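Side-chain contacts in acyl-CoA thioester hydrolase HI0827 (Haemophilus influenzae Rd KW20, PDB 3BJK), which probably hydrolyses a broad range of acyl-coenzyme A thioesters, working as a hexamer, a trimer of hotdog-fold dimers: residues C[36-39]-C[40-44]; C[45-48]-C[49-53]; C[70-73]-C[74-78]; C[137-140]-C[141-144]. The protein carries 1 engineered substitution. One frame throughout, in Å; residues are numbered along the deposited sequence.

Contact 1. Residues C[36-39]-C[40-44]. Engineered in segment 40-44: A43 (natural residue Asp).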
# COMPACT_ATOMS: atom_id res chain seq x y z
N GLY C 36 1.27 -12.31 -7.55
CA GLY C 36 2.25 -11.20 -7.52
C GLY C 36 2.88 -10.98 -6.17
O GLY C 36 4.07 -10.70 -6.07
N TRP C 37 2.09 -11.13 -5.10
CA TRP C 37 2.60 -10.97 -3.75
C TRP C 37 3.54 -12.14 -3.46
O TRP C 37 4.58 -11.93 -2.85
CB TRP C 37 1.45 -10.89 -2.73
CG TRP C 37 1.91 -10.77 -1.28
CD1 TRP C 37 2.22 -9.64 -0.61
CD2 TRP C 37 2.16 -11.87 -0.34
NE1 TRP C 37 2.61 -9.94 0.68
CE2 TRP C 37 2.55 -11.30 0.88
CE3 TRP C 37 2.06 -13.27 -0.43
CZ2 TRP C 37 2.87 -12.06 2.01
CZ3 TRP C 37 2.32 -14.03 0.70
CH2 TRP C 37 2.73 -13.42 1.92
N ILE C 38 3.15 -13.35 -3.85
CA ILE C 38 3.96 -14.57 -3.62
C ILE C 38 5.33 -14.41 -4.32
O ILE C 38 6.37 -14.61 -3.73
CB ILE C 38 3.25 -15.91 -4.08
CG1 ILE C 38 1.88 -16.06 -3.41
CG2 ILE C 38 4.16 -17.12 -3.82
CD1 ILE C 38 1.01 -17.23 -3.91
N MET C 39 5.29 -14.02 -5.60
CA MET C 39 6.52 -13.75 -6.38
C MET C 39 7.45 -12.74 -5.72
O MET C 39 8.70 -12.95 -5.71
CB MET C 39 6.14 -13.28 -7.78
CG MET C 39 5.42 -14.35 -8.60
SD MET C 39 5.24 -13.95 -10.36
CE MET C 39 3.92 -12.89 -10.37
N SER C 40 6.87 -11.65 -5.19
CA SER C 40 7.61 -10.61 -4.47
C SER C 40 8.27 -11.14 -3.23
O SER C 40 9.44 -10.81 -2.97
CB SER C 40 6.69 -9.45 -4.07
OG SER C 40 6.22 -8.79 -5.20
N GLN C 41 7.53 -11.97 -2.46
CA GLN C 41 8.10 -12.62 -1.24
C GLN C 41 9.29 -13.50 -1.64
O GLN C 41 10.35 -13.43 -1.04
CB GLN C 41 7.02 -13.49 -0.52
CG GLN C 41 6.01 -12.70 0.18
CD GLN C 41 6.55 -11.93 1.38
OE1 GLN C 41 6.53 -10.75 1.34
NE2 GLN C 41 7.08 -12.61 2.42
N MET C 42 9.13 -14.33 -2.66
CA MET C 42 10.24 -15.17 -3.17
C MET C 42 11.41 -14.34 -3.60
O MET C 42 12.52 -14.66 -3.25
CB MET C 42 9.79 -16.07 -4.31
CG MET C 42 8.72 -17.13 -3.89
SD MET C 42 8.43 -18.41 -5.13
CE MET C 42 7.50 -17.50 -6.32
N ALA C 43 11.14 -13.23 -4.32
CA ALA C 43 12.17 -12.31 -4.77
C ALA C 43 12.98 -11.66 -3.64
O ALA C 43 14.26 -11.57 -3.69
CB ALA C 43 11.54 -11.23 -5.60
N MET C 44 12.24 -11.17 -2.64
CA MET C 44 12.83 -10.54 -1.49
C MET C 44 13.65 -11.53 -0.67
O MET C 44 14.82 -11.24 -0.30
CB MET C 44 11.73 -9.91 -0.66
CG MET C 44 12.09 -9.43 0.69
SD MET C 44 10.80 -8.38 1.40
CE MET C 44 10.17 -7.50 0.04

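Contact 2. Residues C[45-48]-C[49-53]. With EDO (1,2-ethanediol), chain S.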
# COMPACT_ATOMS: atom_id res chain seq x y z
N GLY C 45 13.05 -12.70 -0.41
CA GLY C 45 13.71 -13.75 0.32
C GLY C 45 14.96 -14.25 -0.35
O GLY C 45 16.04 -14.27 0.22
N GLY C 46 14.81 -14.64 -1.61
CA GLY C 46 15.96 -15.08 -2.42
C GLY C 46 17.11 -14.10 -2.44
O GLY C 46 18.27 -14.48 -2.27
N ALA C 47 16.76 -12.82 -2.57
CA ALA C 47 17.76 -11.72 -2.59
C ALA C 47 18.52 -11.55 -1.31
O ALA C 47 19.75 -11.21 -1.36
CB ALA C 47 17.08 -10.42 -2.93
N ILE C 48 17.87 -11.78 -0.18
CA ILE C 48 18.54 -11.71 1.14
C ILE C 48 19.71 -12.71 1.15
O ILE C 48 20.81 -12.37 1.52
CB ILE C 48 17.56 -12.00 2.33
CG1 ILE C 48 16.58 -10.83 2.54
CG2 ILE C 48 18.33 -12.21 3.62
CD1 ILE C 48 15.44 -11.08 3.59
N LEU C 49 19.43 -13.95 0.77
CA LEU C 49 20.42 -15.01 0.74
C LEU C 49 21.56 -14.70 -0.28
O LEU C 49 22.75 -14.84 0.02
CB LEU C 49 19.76 -16.33 0.43
CG LEU C 49 20.44 -17.63 0.97
CD1 LEU C 49 20.30 -18.75 0.01
CD2 LEU C 49 21.88 -17.52 1.48
N ALA C 50 21.18 -14.21 -1.46
CA ALA C 50 22.18 -13.71 -2.41
C ALA C 50 23.03 -12.59 -1.83
O ALA C 50 24.24 -12.63 -1.99
CB ALA C 50 21.55 -13.26 -3.70
N LYS C 51 22.44 -11.59 -1.18
CA LYS C 51 23.26 -10.54 -0.63
C LYS C 51 24.20 -11.07 0.45
O LYS C 51 25.29 -10.57 0.61
CB LYS C 51 22.39 -9.41 -0.05
CG LYS C 51 21.59 -8.70 -1.09
CD LYS C 51 20.60 -7.84 -0.47
CE LYS C 51 19.52 -7.40 -1.41
NZ LYS C 51 18.36 -7.07 -0.56
N GLU C 52 23.72 -12.04 1.24
CA GLU C 52 24.52 -12.64 2.29
C GLU C 52 25.82 -13.27 1.67
O GLU C 52 26.93 -13.00 2.10
CB GLU C 52 23.71 -13.65 3.09
CG GLU C 52 22.81 -13.02 4.17
CD GLU C 52 21.78 -14.00 4.75
OE1 GLU C 52 21.44 -15.03 4.10
OE2 GLU C 52 21.31 -13.72 5.87
N ILE C 53 25.63 -14.04 0.62
CA ILE C 53 26.68 -14.76 -0.09
C ILE C 53 27.60 -13.78 -0.83
O ILE C 53 28.81 -13.93 -0.81
CB ILE C 53 26.03 -15.80 -1.07
CG1 ILE C 53 25.35 -16.91 -0.25
CG2 ILE C 53 27.06 -16.39 -2.12
CD1 ILE C 53 24.61 -17.86 -1.10
C1 EDO S . 19.48 -17.02 6.77
O1 EDO S . 20.80 -16.41 6.81
C2 EDO S . 19.00 -17.21 5.33
O2 EDO S . 18.78 -15.99 4.62

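Contact 3. Residues C[70-73]-C[74-78]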
# COMPACT_ATOMS: atom_id res chain seq x y z
N LYS C 70 -0.23 -24.65 -5.03
CA LYS C 70 -1.41 -24.57 -4.20
C LYS C 70 -1.66 -23.11 -3.88
O LYS C 70 -0.71 -22.33 -3.78
CB LYS C 70 -1.25 -25.43 -2.92
CG LYS C 70 -1.08 -26.96 -3.17
CD LYS C 70 -0.24 -27.63 -1.98
CE LYS C 70 0.43 -29.09 -2.21
NZ LYS C 70 2.02 -29.14 -2.10
N PRO C 71 -2.92 -22.74 -3.69
CA PRO C 71 -3.20 -21.37 -3.27
C PRO C 71 -2.82 -21.06 -1.81
O PRO C 71 -2.78 -21.97 -0.97
CB PRO C 71 -4.71 -21.25 -3.47
CG PRO C 71 -5.24 -22.59 -3.40
CD PRO C 71 -4.15 -23.54 -3.86
N ILE C 72 -2.56 -19.80 -1.53
CA ILE C 72 -2.39 -19.34 -0.15
C ILE C 72 -3.63 -18.63 0.34
O ILE C 72 -4.27 -17.92 -0.40
CB ILE C 72 -1.15 -18.36 -0.01
CG1 ILE C 72 0.13 -19.06 -0.39
CG2 ILE C 72 -1.05 -17.81 1.42
CD1 ILE C 72 1.31 -18.20 -0.40
N SER C 73 -4.01 -18.86 1.59
CA SER C 73 -5.18 -18.25 2.18
C SER C 73 -4.81 -17.12 3.13
O SER C 73 -3.78 -17.14 3.78
CB SER C 73 -6.00 -19.27 2.96
OG SER C 73 -6.54 -20.22 2.06
N VAL C 74 -5.71 -16.16 3.26
CA VAL C 74 -5.59 -15.14 4.32
C VAL C 74 -5.43 -15.80 5.70
O VAL C 74 -6.17 -16.70 6.07
CB VAL C 74 -6.83 -14.19 4.32
CG1 VAL C 74 -6.79 -13.24 5.51
CG2 VAL C 74 -6.86 -13.40 3.04
N GLY C 75 -4.48 -15.31 6.48
CA GLY C 75 -4.28 -15.84 7.82
C GLY C 75 -3.28 -17.00 7.89
O GLY C 75 -2.90 -17.37 9.01
N ASP C 76 -2.86 -17.56 6.74
CA ASP C 76 -1.80 -18.59 6.67
C ASP C 76 -0.47 -17.91 7.08
O ASP C 76 -0.23 -16.78 6.74
CB ASP C 76 -1.58 -19.10 5.21
CG ASP C 76 -2.64 -20.10 4.74
OD1 ASP C 76 -3.52 -20.51 5.52
OD2 ASP C 76 -2.57 -20.44 3.53
N VAL C 77 0.38 -18.64 7.78
CA VAL C 77 1.77 -18.24 7.99
C VAL C 77 2.50 -18.67 6.74
O VAL C 77 2.32 -19.80 6.29
CB VAL C 77 2.36 -18.89 9.22
CG1 VAL C 77 3.86 -18.60 9.32
CG2 VAL C 77 1.62 -18.46 10.47
N VAL C 78 3.29 -17.76 6.16
CA VAL C 78 3.98 -17.99 4.90
C VAL C 78 5.51 -17.87 5.11
O VAL C 78 5.99 -16.81 5.56
CB VAL C 78 3.50 -17.03 3.81
CG1 VAL C 78 4.24 -17.27 2.45
CG2 VAL C 78 1.97 -17.16 3.63
O HOH W 1 -3.45 -22.28 1.95

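Contact 4. Residues C[137-140]-C[141-144]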
# COMPACT_ATOMS: atom_id res chain seq x y z
N ASN C 137 37.71 -14.91 3.13
CA ASN C 137 37.02 -14.58 4.38
C ASN C 137 35.52 -14.45 4.23
O ASN C 137 34.91 -13.58 4.87
CB ASN C 137 37.55 -13.27 5.02
CG ASN C 137 39.06 -13.12 4.93
OD1 ASN C 137 39.81 -14.10 4.84
ND2 ASN C 137 39.51 -11.87 4.97
N ASN C 138 34.93 -15.29 3.37
CA ASN C 138 33.50 -15.26 3.10
C ASN C 138 32.80 -16.52 3.64
O ASN C 138 32.61 -17.50 2.92
CB ASN C 138 33.24 -15.06 1.59
CG ASN C 138 31.76 -14.74 1.27
OD1 ASN C 138 30.88 -15.02 2.08
ND2 ASN C 138 31.50 -14.20 0.07
N GLN C 139 32.41 -16.48 4.91
CA GLN C 139 31.75 -17.61 5.56
C GLN C 139 30.39 -17.97 4.94
O GLN C 139 30.02 -19.15 4.89
CB GLN C 139 31.51 -17.28 7.01
CG GLN C 139 32.76 -17.20 7.83
CD GLN C 139 32.44 -17.11 9.30
OE1 GLN C 139 31.35 -16.68 9.70
NE2 GLN C 139 33.38 -17.54 10.11
N GLU C 140 29.65 -16.97 4.51
CA GLU C 140 28.35 -17.22 3.93
C GLU C 140 28.52 -18.00 2.62
O GLU C 140 27.78 -18.94 2.37
CB GLU C 140 27.59 -15.91 3.76
CG GLU C 140 27.24 -15.23 5.13
CD GLU C 140 25.82 -15.57 5.70
OE1 GLU C 140 25.11 -16.45 5.12
OE2 GLU C 140 25.42 -14.94 6.72
N LEU C 141 29.51 -17.62 1.82
CA LEU C 141 29.85 -18.34 0.57
C LEU C 141 30.35 -19.75 0.88
O LEU C 141 29.91 -20.71 0.27
CB LEU C 141 30.92 -17.59 -0.23
CG LEU C 141 31.52 -18.22 -1.49
CD1 LEU C 141 30.42 -18.51 -2.54
CD2 LEU C 141 32.63 -17.34 -2.09
N GLU C 142 31.27 -19.83 1.84
CA GLU C 142 31.81 -21.11 2.33
C GLU C 142 30.69 -22.12 2.64
O GLU C 142 30.74 -23.24 2.14
CB GLU C 142 32.71 -20.88 3.58
CG GLU C 142 34.08 -21.52 3.54
CD GLU C 142 34.85 -21.39 4.89
OE1 GLU C 142 34.55 -20.50 5.74
OE2 GLU C 142 35.79 -22.20 5.10
N LYS C 143 29.71 -21.73 3.46
CA LYS C 143 28.53 -22.56 3.80
C LYS C 143 27.71 -23.08 2.57
O LYS C 143 27.35 -24.26 2.49
CB LYS C 143 27.55 -21.76 4.69
CG LYS C 143 27.85 -21.75 6.18
CD LYS C 143 26.68 -21.09 6.97
CE LYS C 143 26.76 -21.41 8.50
NZ LYS C 143 25.38 -21.43 9.10
N ALA C 144 27.41 -22.17 1.65
CA ALA C 144 26.74 -22.52 0.38
C ALA C 144 27.54 -23.50 -0.47
O ALA C 144 26.98 -24.47 -0.98
CB ALA C 144 26.47 -21.25 -0.44

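Contact 1. Residues C[36-39]-C[40-44]
Q41 lays its CG over one face of the W37 indole, a CH-pi contact in which CG stands 3.6 Å from the centroid of the six-membered ring and only 7° off the ring normal. The amide follows the ring: CD approaches CZ2, and the amide and indole planes are about 10° apart. Two torsions set up this contact. The indole swings back beside its own carbonyl carbon, CG anti to the backbone N (chi1 178°), while the Q41 chain bends at chi2, which folds the amide over the ring.

On another side of the helix, S40 turns OG back to the preceding turn and donates it to G36 O at 3.0 Å. S40 N donates to the same oxygen, the two donors arriving from opposite faces of the carbonyl plane. M42 lies alongside I38, its CE 4.2 Å from I38 CG2, both side chains pointing the same way. Regular i to i+4 bonding, such as M42 N to I38 O, underlies all of this. Within the chain, the CB of A43, an engineered residue replacing the natural aspartate, lies 3.3 Å from M39 O.

Further out, M42 rests on strand 111-123 and Q41 on strand 15-21, and M39 packs on A43 of a second subunit. One side of the helix thus faces the sheet and another the partner subunit, as expected of the central "sausage" helix of a hotdog-fold dimer.

Contact 2. Residues C[45-48]-C[49-53]
L49 enters this stretch of helix with its CB 3.6 Å from G46 O, and its amide gives a weak bond to G45 O. A50 sets its CB near A47 O and donates its N to G46 O at 3.0 Å. K51 holds tighter: its N reaches A47 O at 2.7 Å, and its aliphatic chain runs back along the preceding turn. With CG beside the backbone N (chi1 -65°) and the rest extended, CG comes within 3.1 Å of A47 O and CE ends 4.2 Å from A47 CB, so the touching is done by methylenes.

E52 completes the next turn, N to I48 O at 2.9 Å, with its own CG close to that same oxygen. Its carboxylate then reaches along the I48 side, where a 1,2-ethanediol, probably from the crystallisation liquor, meets it with both hydroxyls: O2 donates to E52 OE1 and O1 to E52 OE2, each at 2.9 Å. The diol's O2 also lies 3.9 Å from I48 CG2. OE2 is further engaged by K101 and R19 of a third subunit in salt bridges, which would favour a charged carboxylate.

At the end of the stretch, I53 packs on L141 and A144 of helix 139-148. L49 and A50 lean on strand 91-101 and A47 on F121 of strand 111-123, while I48, K51 and E52 meet the third subunit: this half of the helix lies between its own sheet, the C-terminal helix and a neighbouring chain.

Contact 3. Residues C[70-73]-C[74-78]
A type II beta turn from S73 to D76 leads the chain into strand 77-87, and the side chain of D76 folds back to hold S73, the first residue of the turn. S73 N donates to D76 OD2 at 2.9 Å, a straight bond (168°) that meets the oxygen from above the carboxylate plane. The turn's own bond runs the other way, D76 N to S73 O at 3.1 Å, so the two residues are joined by a reciprocal pair. G75 suits the third position, where its positive phi (91°) would jam a side chain against the carbonyl oxygen before it.

Water 1 adds a further grip on OD2, donating to it at 2.6 Å and to P71 O at 3.0 Å. The other oxygen, OD1, forms a salt bridge with K102, so both carboxylate oxygens are engaged.

On the inner side, I72 CG2 meets V78 CG2 tip to tip at 3.8 Å and also passes 3.7 Å from D76 OD2. I72 and V78 both rest on V100 of strand 91-101, and helix 35-54 touches I72 through I38 and V78 through W37. The whole is a beta turn braced by an aspartate at its fourth position, delivering the chain into a strand of the hotdog sheet.

Contact 4. Residues C[137-140]-C[141-144]
N138 and L141 cross at about a right angle, the flat amide of the asparagine standing against the CB of the leucine. The amide carbon, N138 CG, comes within 3.3 Å of L141 CB, and N138 ND2 lies 4.0 Å from L141 CD2. What brings the amide here is the first torsion of N138: CG swings to the side of its own carbonyl carbon, anti to the backbone N (chi1 -169°), and turns OD1 toward the first turn of the helix. There OD1 accepts from L141 N at 3.0 Å, although its exact place is less sure because it sits too close to another atom of the model.

This makes N138 the N-cap of helix 139-148, its side chain accepting from an amide of the helix's first turn. The backbone oxygen of the same residue begins the regular pattern, accepting E142 N at 2.9 Å, and K143 N to Q139 O follows. The bond from A144 N to E140 O is longer, 3.3 Å, and weak. Meanwhile ND2 is held outside the turn, donating to P134 O and to I53 O near the C-terminal end of helix 35-54.

The two glutamates take different directions. E142, extended beyond CG, brings OE1 within 4.0 Å of Q139 CA, whereas E140 bends at chi2 (-94°) and sends OE2 into a salt bridge with K101 of a third subunit. L141 faces inward, onto V87 of strand 77-87.

In the fold
Contacts 1 and 2 are successive, largely buried halves of helix 35-54, whereas contacts 3 and 4 are partly buried and lie on opposite sides of the chain's centre, about 33 Å apart between centres. Contact 1 meets contact 3 by apolar packing alone. Contact 2 instead meets contact 4, by packing plus a probable hydrogen bond between the two helices. The chemistry shifts accordingly: an aromatic face and methionines in contact 1, a carboxylate serving a subunit interface in contact 2, a carboxylate bonded to a backbone amide across a turn in contact 3 and a helix N-cap in contact 4. K101 of the third subunit links contacts 2 and 4, pairing with both E52 and E140.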